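Local coordinates for uncharacterized protein (Bacteroides thetaiotaomicron, PDB 4LB8), which is of unknown function, a member of the DUF4848 family that is probably exported from the cytoplasm, perhaps as a lipoprotein, at residues Ile19-Asp24 with Leu58-Gln63; Glu34-Ala39 with Phe133-Ser138; Phe224-Gly227 with Gly231-Pro234. All coordinates share one frame; numbering follows the deposited sequence.

Interaction 1 of 3, residues Ile19-Asp24 with Leu58-Gln63; sequences IEVIND and LSFKSQ
Phe-60 presents the one ring of this contact, and a methyl group of Val-21 meets it obliquely, neither squarely over a face nor at the rim. The touching atoms are Val-21 CG1 and Phe-60 CD1, 3.7 Å apart, and the same methyl lies 3.9 Å from Phe-60 CB, so it rests beside the root of the ring, not near its far end. Ile-28 and Asn-128 also touch the buried Phe-60 side chain. The two methyls of Val-21 divide the work. CG1 stands opposite the backbone N (chi1 -159°) and takes the aromatic side, while CG2 turns to Leu-58. Val-21 CG2 lies 3.9 Å from Leu-58 CD2 and only 3.3 Å from Leu-58 O, a close van der Waals approach of a methyl to a carbonyl oxygen. A beta-branched valine suits the place because its short fork serves two neighbours at once. Leu-58 holds its branch out on the side of its own backbone N (chi1 -69°), from where CD2 also reaches Ile-19 CG2, more loosely, at 4.4 Å. Ile-19 and Val-21, two apart on an extended strand, both direct their side chains toward the 58-63 segment, whereas the CB of Glu-20, between them, points away from it, and an exposed acid suits that side. Ser-59, with a positive phi of 48°, ends helix 48-57 in a Schellman motif; on either side of it, Leu-58 and Phe-60 both point toward the strand. Ser-62 is the N-cap residue of helix 63-80, though its OG bonds to Tyr-125 O. The contact thus fits the short link between helices 48-57 and 63-80 against the outermost strand 19-22, where Ile-19 also touches Phe-54 of helix 48-57 and Phe-30 of neighbouring strand 27-30.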
loop_
_atom_site.group_PDB
_atom_site.type_symbol
_atom_site.label_atom_id
_atom_site.label_comp_id
_atom_site.label_asym_id
_atom_site.label_seq_id
_atom_site.Cartn_x
_atom_site.Cartn_y
_atom_site.Cartn_z
ATOM N N ILE A 19 -16.000 -16.601 -39.254
ATOM C CA ILE A 19 -14.748 -15.855 -39.055
ATOM C C ILE A 19 -13.995 -15.977 -40.368
ATOM O O ILE A 19 -13.840 -17.090 -40.891
ATOM C CB ILE A 19 -13.872 -16.305 -37.834
ATOM C CG1 ILE A 19 -14.708 -16.479 -36.549
ATOM C CG2 ILE A 19 -12.694 -15.333 -37.602
ATOM C CD1 ILE A 19 -14.008 -17.267 -35.393
ATOM N N GLU A 20 -13.547 -14.845 -40.907
ATOM C CA GLU A 20 -12.836 -14.792 -42.177
ATOM C C GLU A 20 -11.564 -13.970 -42.011
ATOM O O GLU A 20 -11.614 -12.870 -41.466
ATOM C CB GLU A 20 -13.759 -14.187 -43.248
ATOM C CG GLU A 20 -13.280 -14.373 -44.671
ATOM C CD GLU A 20 -14.031 -13.590 -45.735
ATOM O OE1 GLU A 20 -15.080 -12.981 -45.418
ATOM O OE2 GLU A 20 -13.560 -13.588 -46.895
ATOM N N VAL A 21 -10.429 -14.514 -42.458
ATOM C CA VAL A 21 -9.149 -13.811 -42.419
ATOM C C VAL A 21 -8.954 -13.210 -43.815
ATOM O O VAL A 21 -8.929 -13.947 -44.808
ATOM C CB VAL A 21 -7.928 -14.662 -41.946
ATOM C CG1 VAL A 21 -6.802 -13.763 -41.457
ATOM C CG2 VAL A 21 -8.311 -15.673 -40.860
ATOM N N ILE A 22 -8.895 -11.863 -43.899
ATOM C CA ILE A 22 -8.766 -11.155 -45.175
ATOM C C ILE A 22 -7.472 -10.312 -45.204
ATOM O O ILE A 22 -6.662 -10.382 -44.279
ATOM C CB ILE A 22 -10.049 -10.304 -45.475
ATOM C CG1 ILE A 22 -10.219 -9.097 -44.512
ATOM C CG2 ILE A 22 -11.305 -11.191 -45.513
ATOM C CD1 ILE A 22 -11.146 -7.940 -45.029
ATOM N N ASN A 23 -7.285 -9.548 -46.304
ATOM C CA ASN A 23 -6.175 -8.631 -46.594
ATOM C C ASN A 23 -4.811 -9.323 -46.410
ATOM O O ASN A 23 -3.861 -8.741 -45.876
ATOM C CB ASN A 23 -6.299 -7.356 -45.738
ATOM C CG ASN A 23 -7.596 -6.597 -45.939
ATOM O OD1 ASN A 23 -8.400 -6.877 -46.846
ATOM N ND2 ASN A 23 -7.823 -5.599 -45.100
ATOM N N ASP A 24 -4.737 -10.579 -46.873
ATOM C CA ASP A 24 -3.563 -11.456 -46.831
ATOM C C ASP A 24 -3.075 -11.678 -45.387
ATOM O O ASP A 24 -1.927 -11.367 -45.051
ATOM C CB ASP A 24 -2.437 -10.946 -47.759
ATOM C CG ASP A 24 -2.891 -10.714 -49.197
ATOM O OD1 ASP A 24 -3.272 -11.707 -49.871
ATOM O OD2 ASP A 24 -2.883 -9.540 -49.643
ATOM N N LEU A 58 -6.183 -20.448 -38.258
ATOM C CA LEU A 58 -6.625 -19.329 -39.079
ATOM C C LEU A 58 -5.468 -18.584 -39.770
ATOM O O LEU A 58 -5.726 -17.615 -40.484
ATOM C CB LEU A 58 -7.403 -18.348 -38.196
ATOM C CG LEU A 58 -8.752 -18.811 -37.692
ATOM C CD1 LEU A 58 -9.084 -18.122 -36.422
ATOM C CD2 LEU A 58 -9.855 -18.513 -38.713
ATOM N N SER A 59 -4.207 -19.028 -39.560
ATOM C CA SER A 59 -2.973 -18.413 -40.092
ATOM C C SER A 59 -2.981 -16.870 -39.854
ATOM O O SER A 59 -2.619 -16.071 -40.735
ATOM C CB SER A 59 -2.783 -18.756 -41.568
ATOM O OG SER A 59 -2.599 -20.149 -41.747
ATOM N N PHE A 60 -3.424 -16.476 -38.645
ATOM C CA PHE A 60 -3.549 -15.083 -38.237
ATOM C C PHE A 60 -2.773 -14.817 -36.932
ATOM O O PHE A 60 -3.030 -15.471 -35.918
ATOM C CB PHE A 60 -5.042 -14.697 -38.091
ATOM C CG PHE A 60 -5.265 -13.258 -37.695
ATOM C CD1 PHE A 60 -5.051 -12.228 -38.602
ATOM C CD2 PHE A 60 -5.632 -12.927 -36.395
ATOM C CE1 PHE A 60 -5.205 -10.895 -38.218
ATOM C CE2 PHE A 60 -5.790 -11.590 -36.015
ATOM C CZ PHE A 60 -5.579 -10.585 -36.929
ATOM N N LYS A 61 -1.818 -13.860 -36.978
ATOM C CA LYS A 61 -1.060 -13.432 -35.805
ATOM C C LYS A 61 -1.802 -12.249 -35.186
ATOM O O LYS A 61 -1.919 -11.187 -35.810
ATOM C CB LYS A 61 0.405 -13.084 -36.152
ATOM C CG LYS A 61 1.248 -12.657 -34.949
ATOM C CD LYS A 61 2.701 -13.093 -35.105
ATOM C CE LYS A 61 3.643 -12.317 -34.216
ATOM N NZ LYS A 61 3.969 -10.981 -34.784
ATOM N N SER A 62 -2.388 -12.467 -34.015
ATOM C CA SER A 62 -3.103 -11.410 -33.322
ATOM C C SER A 62 -2.207 -10.845 -32.241
ATOM O O SER A 62 -1.112 -11.379 -32.004
ATOM C CB SER A 62 -4.419 -11.917 -32.741
ATOM O OG SER A 62 -4.282 -13.151 -32.057
ATOM N N GLN A 63 -2.661 -9.747 -31.595
ATOM C CA GLN A 63 -1.954 -9.089 -30.508
ATOM C C GLN A 63 -1.696 -10.051 -29.371
ATOM O O GLN A 63 -0.662 -9.926 -28.704
ATOM C CB GLN A 63 -2.724 -7.884 -30.023
ATOM C CG GLN A 63 -2.304 -6.664 -30.789
ATOM C CD GLN A 63 -2.871 -5.415 -30.228
ATOM O OE1 GLN A 63 -3.081 -5.286 -29.006
ATOM N NE2 GLN A 63 -3.049 -4.443 -31.107
#

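Interaction 2 of 3, residues Glu34-Ala39 with Phe133-Ser138; sequences ESYENA and FMIGDS
Tyr-36 of helix 33-44 packs on Phe-133 and Ile-135 of strand 132-135, a helix-on-sheet contact in the small mixed sheet of the N-terminal part of the chain. The two rings lie nearly parallel, their planes 18° apart, but are slid so far that they barely overlap, with centroids separated by 5.1 Å. The CE2 and CZ atoms of the phenylalanine therefore do the touching: Phe-133 CE2 stands above one face of the tyrosine ring toward its rim, and Phe-133 CZ lies 3.9 Å from Tyr-36 CE1. Phe-133 comes to this position with CG between its backbone N and carbonyl carbon (chi1 67°). Ile-135 serves the base of the tyrosine, its CD1 lying 3.7 Å from Tyr-36 CB and 4.0 Å from Tyr-36 CG. That same methyl sits in the plane of the Phe-133 ring at its edge, so the isoleucine fills the corner between the two aromatics. Phe-133 and Ile-135, alternate residues of one strand, both point toward the helix. Tyrosine suits the helix because its ring can join this apolar layer, including an edge-to-face contact with Phe-30, while its OH is hydrogen-bonded to Asn-123 OD1. Beyond Ile-135 the chain reverses in a type II' turn, closed by Ser-138 N to Ile-135 O at 2.8 Å and by Ile-135 N to Ser-138 O at 2.8 Å. Gly-136 adopts the turn's first inner conformation (phi 59°) easily, having no side chain. Strand 138-141 then runs back beside 132-135, giving a beta hairpin with a two-residue loop at one side of the sheet. The whole is typical of a layered alpha/beta arrangement, in which large apolar side chains seal a helix to one face of a sheet.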
loop_
_atom_site.group_PDB
_atom_site.type_symbol
_atom_site.label_atom_id
_atom_site.label_comp_id
_atom_site.label_asym_id
_atom_site.label_seq_id
_atom_site.Cartn_x
_atom_site.Cartn_y
_atom_site.Cartn_z
ATOM N N GLU A 34 -23.243 -10.505 -33.730
ATOM C CA GLU A 34 -23.613 -11.782 -33.116
ATOM C C GLU A 34 -22.480 -12.810 -33.269
ATOM O O GLU A 34 -22.112 -13.456 -32.282
ATOM C CB GLU A 34 -24.935 -12.286 -33.731
ATOM C CG GLU A 34 -25.447 -13.616 -33.201
ATOM C CD GLU A 34 -26.234 -14.448 -34.199
ATOM O OE1 GLU A 34 -25.880 -14.446 -35.402
ATOM O OE2 GLU A 34 -27.183 -15.141 -33.766
ATOM N N SER A 35 -21.891 -12.894 -34.477
ATOM C CA SER A 35 -20.759 -13.767 -34.794
ATOM C C SER A 35 -19.545 -13.403 -33.951
ATOM O O SER A 35 -18.935 -14.279 -33.340
ATOM C CB SER A 35 -20.419 -13.683 -36.281
ATOM O OG SER A 35 -21.510 -14.169 -37.043
ATOM N N TYR A 36 -19.232 -12.103 -33.881
ATOM C CA TYR A 36 -18.101 -11.556 -33.139
ATOM C C TYR A 36 -18.246 -11.870 -31.625
ATOM O O TYR A 36 -17.339 -12.472 -31.045
ATOM C CB TYR A 36 -17.956 -10.028 -33.428
ATOM C CG TYR A 36 -17.301 -9.254 -32.310
ATOM C CD1 TYR A 36 -15.948 -9.420 -32.019
ATOM C CD2 TYR A 36 -18.050 -8.436 -31.474
ATOM C CE1 TYR A 36 -15.359 -8.788 -30.928
ATOM C CE2 TYR A 36 -17.471 -7.795 -30.384
ATOM C CZ TYR A 36 -16.127 -7.985 -30.109
ATOM O OH TYR A 36 -15.551 -7.339 -29.053
ATOM N N GLU A 37 -19.391 -11.505 -31.011
ATOM C CA GLU A 37 -19.647 -11.712 -29.583
ATOM C C GLU A 37 -19.603 -13.188 -29.234
ATOM O O GLU A 37 -19.078 -13.528 -28.183
ATOM C CB GLU A 37 -20.970 -11.069 -29.145
ATOM C CG GLU A 37 -20.831 -9.569 -28.901
ATOM C CD GLU A 37 -22.119 -8.771 -28.805
ATOM O OE1 GLU A 37 -23.148 -9.233 -29.353
ATOM O OE2 GLU A 37 -22.080 -7.645 -28.252
ATOM N N ASN A 38 -20.104 -14.060 -30.138
ATOM C CA ASN A 38 -20.071 -15.509 -29.967
ATOM C C ASN A 38 -18.654 -16.034 -30.037
ATOM O O ASN A 38 -18.253 -16.765 -29.128
ATOM C CB ASN A 38 -20.941 -16.196 -31.010
ATOM C CG ASN A 38 -22.341 -16.414 -30.512
ATOM O OD1 ASN A 38 -23.175 -15.491 -30.482
ATOM N ND2 ASN A 38 -22.593 -17.623 -30.017
ATOM N N ALA A 39 -17.879 -15.651 -31.087
ATOM C CA ALA A 39 -16.477 -16.062 -31.242
ATOM C C ALA A 39 -15.611 -15.573 -30.070
ATOM O O ALA A 39 -14.723 -16.299 -29.634
ATOM C CB ALA A 39 -15.917 -15.543 -32.545
ATOM N N PHE A 133 -10.013 -4.922 -36.310
ATOM C CA PHE A 133 -10.803 -6.068 -36.770
ATOM C C PHE A 133 -12.012 -5.486 -37.488
ATOM O O PHE A 133 -12.266 -4.273 -37.384
ATOM C CB PHE A 133 -11.175 -7.084 -35.677
ATOM C CG PHE A 133 -12.133 -6.591 -34.630
ATOM C CD1 PHE A 133 -11.668 -5.920 -33.498
ATOM C CD2 PHE A 133 -13.503 -6.799 -34.764
ATOM C CE1 PHE A 133 -12.561 -5.440 -32.532
ATOM C CE2 PHE A 133 -14.397 -6.321 -33.798
ATOM C CZ PHE A 133 -13.920 -5.642 -32.690
HETATM N N MSE A 134 -12.737 -6.340 -38.237
HETATM C CA MSE A 134 -13.882 -5.887 -39.005
HETATM C C MSE A 134 -15.156 -6.653 -38.715
HETATM O O MSE A 134 -15.110 -7.869 -38.479
HETATM C CB MSE A 134 -13.575 -5.974 -40.501
HETATM C CG MSE A 134 -12.596 -4.912 -40.975
HETATM SE SE MSE A 134 -12.440 -4.934 -42.889
HETATM C CE MSE A 134 -14.080 -3.976 -43.338
ATOM N N ILE A 135 -16.305 -5.918 -38.750
ATOM C CA ILE A 135 -17.681 -6.454 -38.659
ATOM C C ILE A 135 -18.307 -6.164 -40.021
ATOM O O ILE A 135 -18.665 -5.006 -40.301
ATOM C CB ILE A 135 -18.541 -5.908 -37.462
ATOM C CG1 ILE A 135 -17.827 -5.987 -36.078
ATOM C CG2 ILE A 135 -19.941 -6.561 -37.439
ATOM C CD1 ILE A 135 -17.190 -7.244 -35.746
ATOM N N GLY A 136 -18.349 -7.185 -40.878
ATOM C CA GLY A 136 -18.814 -7.056 -42.254
ATOM C C GLY A 136 -17.956 -6.036 -42.984
ATOM O O GLY A 136 -16.732 -6.179 -43.026
ATOM N N ASP A 137 -18.575 -4.944 -43.472
ATOM C CA ASP A 137 -17.831 -3.897 -44.177
ATOM C C ASP A 137 -17.372 -2.777 -43.228
ATOM O O ASP A 137 -16.742 -1.810 -43.683
ATOM C CB ASP A 137 -18.643 -3.344 -45.345
ATOM C CG ASP A 137 -18.611 -4.247 -46.571
ATOM O OD1 ASP A 137 -17.568 -4.905 -46.800
ATOM O OD2 ASP A 137 -19.621 -4.278 -47.314
ATOM N N SER A 138 -17.616 -2.953 -41.906
ATOM C CA SER A 138 -17.247 -1.955 -40.903
ATOM C C SER A 138 -15.949 -2.304 -40.241
ATOM O O SER A 138 -15.730 -3.444 -39.847
ATOM C CB SER A 138 -18.346 -1.783 -39.854
ATOM O OG SER A 138 -19.596 -1.449 -40.438
#

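Interaction 3 of 3, residues Phe224-Gly227 with Gly231-Pro234; sequences FAQG and GYGP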
loop_
_atom_site.group_PDB
_atom_site.type_symbol
_atom_site.label_atom_id
_atom_site.label_comp_id
_atom_site.label_asym_id
_atom_site.label_seq_id
_atom_site.Cartn_x
_atom_site.Cartn_y
_atom_site.Cartn_z
ATOM N N PHE A 224 22.677 2.574 21.260
ATOM C CA PHE A 224 21.287 2.359 21.625
ATOM C C PHE A 224 21.017 2.771 23.054
ATOM O O PHE A 224 21.796 2.443 23.961
ATOM C CB PHE A 224 20.911 0.896 21.417
ATOM C CG PHE A 224 19.500 0.494 21.778
ATOM C CD1 PHE A 224 18.407 1.097 21.160
ATOM C CD2 PHE A 224 19.264 -0.556 22.659
ATOM C CE1 PHE A 224 17.110 0.679 21.451
ATOM C CE2 PHE A 224 17.961 -0.967 22.955
ATOM C CZ PHE A 224 16.894 -0.352 22.347
ATOM N N ALA A 225 19.888 3.481 23.252
ATOM C CA ALA A 225 19.422 3.910 24.568
ATOM C C ALA A 225 18.669 2.750 25.182
ATOM O O ALA A 225 17.453 2.636 25.034
ATOM C CB ALA A 225 18.550 5.149 24.450
ATOM N N GLN A 226 19.434 1.825 25.799
ATOM C CA GLN A 226 18.937 0.612 26.430
ATOM C C GLN A 226 18.147 0.956 27.696
ATOM O O GLN A 226 18.650 1.709 28.515
ATOM C CB GLN A 226 20.129 -0.303 26.742
ATOM C CG GLN A 226 19.780 -1.622 27.379
ATOM C CD GLN A 226 21.008 -2.455 27.600
ATOM O OE1 GLN A 226 21.564 -3.024 26.659
ATOM N NE2 GLN A 226 21.474 -2.529 28.849
ATOM N N GLY A 227 16.947 0.395 27.846
ATOM C CA GLY A 227 16.082 0.615 29.006
ATOM C C GLY A 227 16.603 -0.026 30.276
ATOM O O GLY A 227 17.569 -0.787 30.219
ATOM N N GLY A 231 17.956 -3.273 37.483
ATOM C CA GLY A 231 18.397 -2.104 38.240
ATOM C C GLY A 231 19.588 -1.374 37.638
ATOM O O GLY A 231 20.159 -0.495 38.296
ATOM N N TYR A 232 19.985 -1.733 36.387
ATOM C CA TYR A 232 21.087 -1.089 35.651
ATOM C C TYR A 232 20.494 -0.340 34.424
ATOM O O TYR A 232 19.553 -0.833 33.785
ATOM C CB TYR A 232 22.190 -2.109 35.261
ATOM C CG TYR A 232 23.144 -1.673 34.158
ATOM C CD1 TYR A 232 24.024 -0.608 34.346
ATOM C CD2 TYR A 232 23.212 -2.366 32.954
ATOM C CE1 TYR A 232 24.910 -0.213 33.343
ATOM C CE2 TYR A 232 24.096 -1.980 31.945
ATOM C CZ TYR A 232 24.949 -0.910 32.148
ATOM O OH TYR A 232 25.812 -0.518 31.150
ATOM N N GLY A 233 21.025 0.856 34.151
ATOM C CA GLY A 233 20.559 1.724 33.075
ATOM C C GLY A 233 19.391 2.621 33.480
ATOM O O GLY A 233 19.048 2.675 34.664
ATOM N N PRO A 234 18.715 3.339 32.543
ATOM C CA PRO A 234 18.939 3.410 31.088
ATOM C C PRO A 234 20.357 3.847 30.752
ATOM O O PRO A 234 20.923 4.705 31.419
ATOM C CB PRO A 234 17.890 4.428 30.622
ATOM C CG PRO A 234 17.572 5.234 31.845
ATOM C CD PRO A 234 17.597 4.219 32.937
HETATM O O HOH W 1 20.053 -0.947 31.033
#
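Gln-226 and Tyr-232 face each other across the mouth of the loop that joins antiparallel strands 222-226 and 235-238, and a water molecule ties the two sides together. Gln-226 NE2 donates a hydrogen to this water at 3.0 Å, while the water donates to Gly-227 O at 2.6 Å and to Tyr-232 O at 2.8 Å. Gly-227 O and Tyr-232 O, two carbonyls that could not bond to each other, are thereby satisfied by one bridging molecule. An extended glutamine is well chosen here, since its CG lies opposite the backbone N (chi1 -179°) and the straight chain carries the amide out toward the opposite arm of the loop, to the water and the Tyr-232 ring. There the amide stands nearly upright to the tyrosine ring, the planes 80° apart, with Gln-226 NE2 4.1 Å from Tyr-232 CE2. The loop closes a beta hairpin, and backbone bonding between Gln-226 and Val-235 marks where regular pairing takes over. One residue toward the loop, Pro-234 CA approaches Gln-226 O at 3.1 Å, a CA-H...O contact bent to 129° at the hydrogen. Two features shape the returning arm of the loop: Gly-233 takes a positive phi, which a residue without CB does readily, and the peptide bond to Pro-234 is cis, sharply kinking the chain before strand 235-238. On the outgoing side Ala-225 is the centre of an inverse gamma turn, with a weak bond from Gln-226 N to Phe-224 O. Both Ala-225 and Pro-234 pack on the second subunit, against its Leu-41 and Ala-45 respectively.

Interactions 1 and 2 belong to one compact unit, their centres 13 Å apart, and both reach the same four-stranded sheet, interaction 1 at its outermost strand 19-22 and interaction 2 at the inner strand 132-135. They touch directly: Ile-19 CD1 lies 3.8 Å from Ala-39 CB, and Ile-22 CD1 lies 3.9 Å from the selenium atom of Met-134. Their segments alternate along the chain, so the two contacts interlock. Interaction 3 lies at the far end of the elongated chain, its centre about 76 Å from that of interaction 1 and about 77 Å from that of interaction 2. The second subunit bridges that distance, for Ala-225 packs on its Leu-41, in that copy's helix 33-44, the helix used in interaction 2.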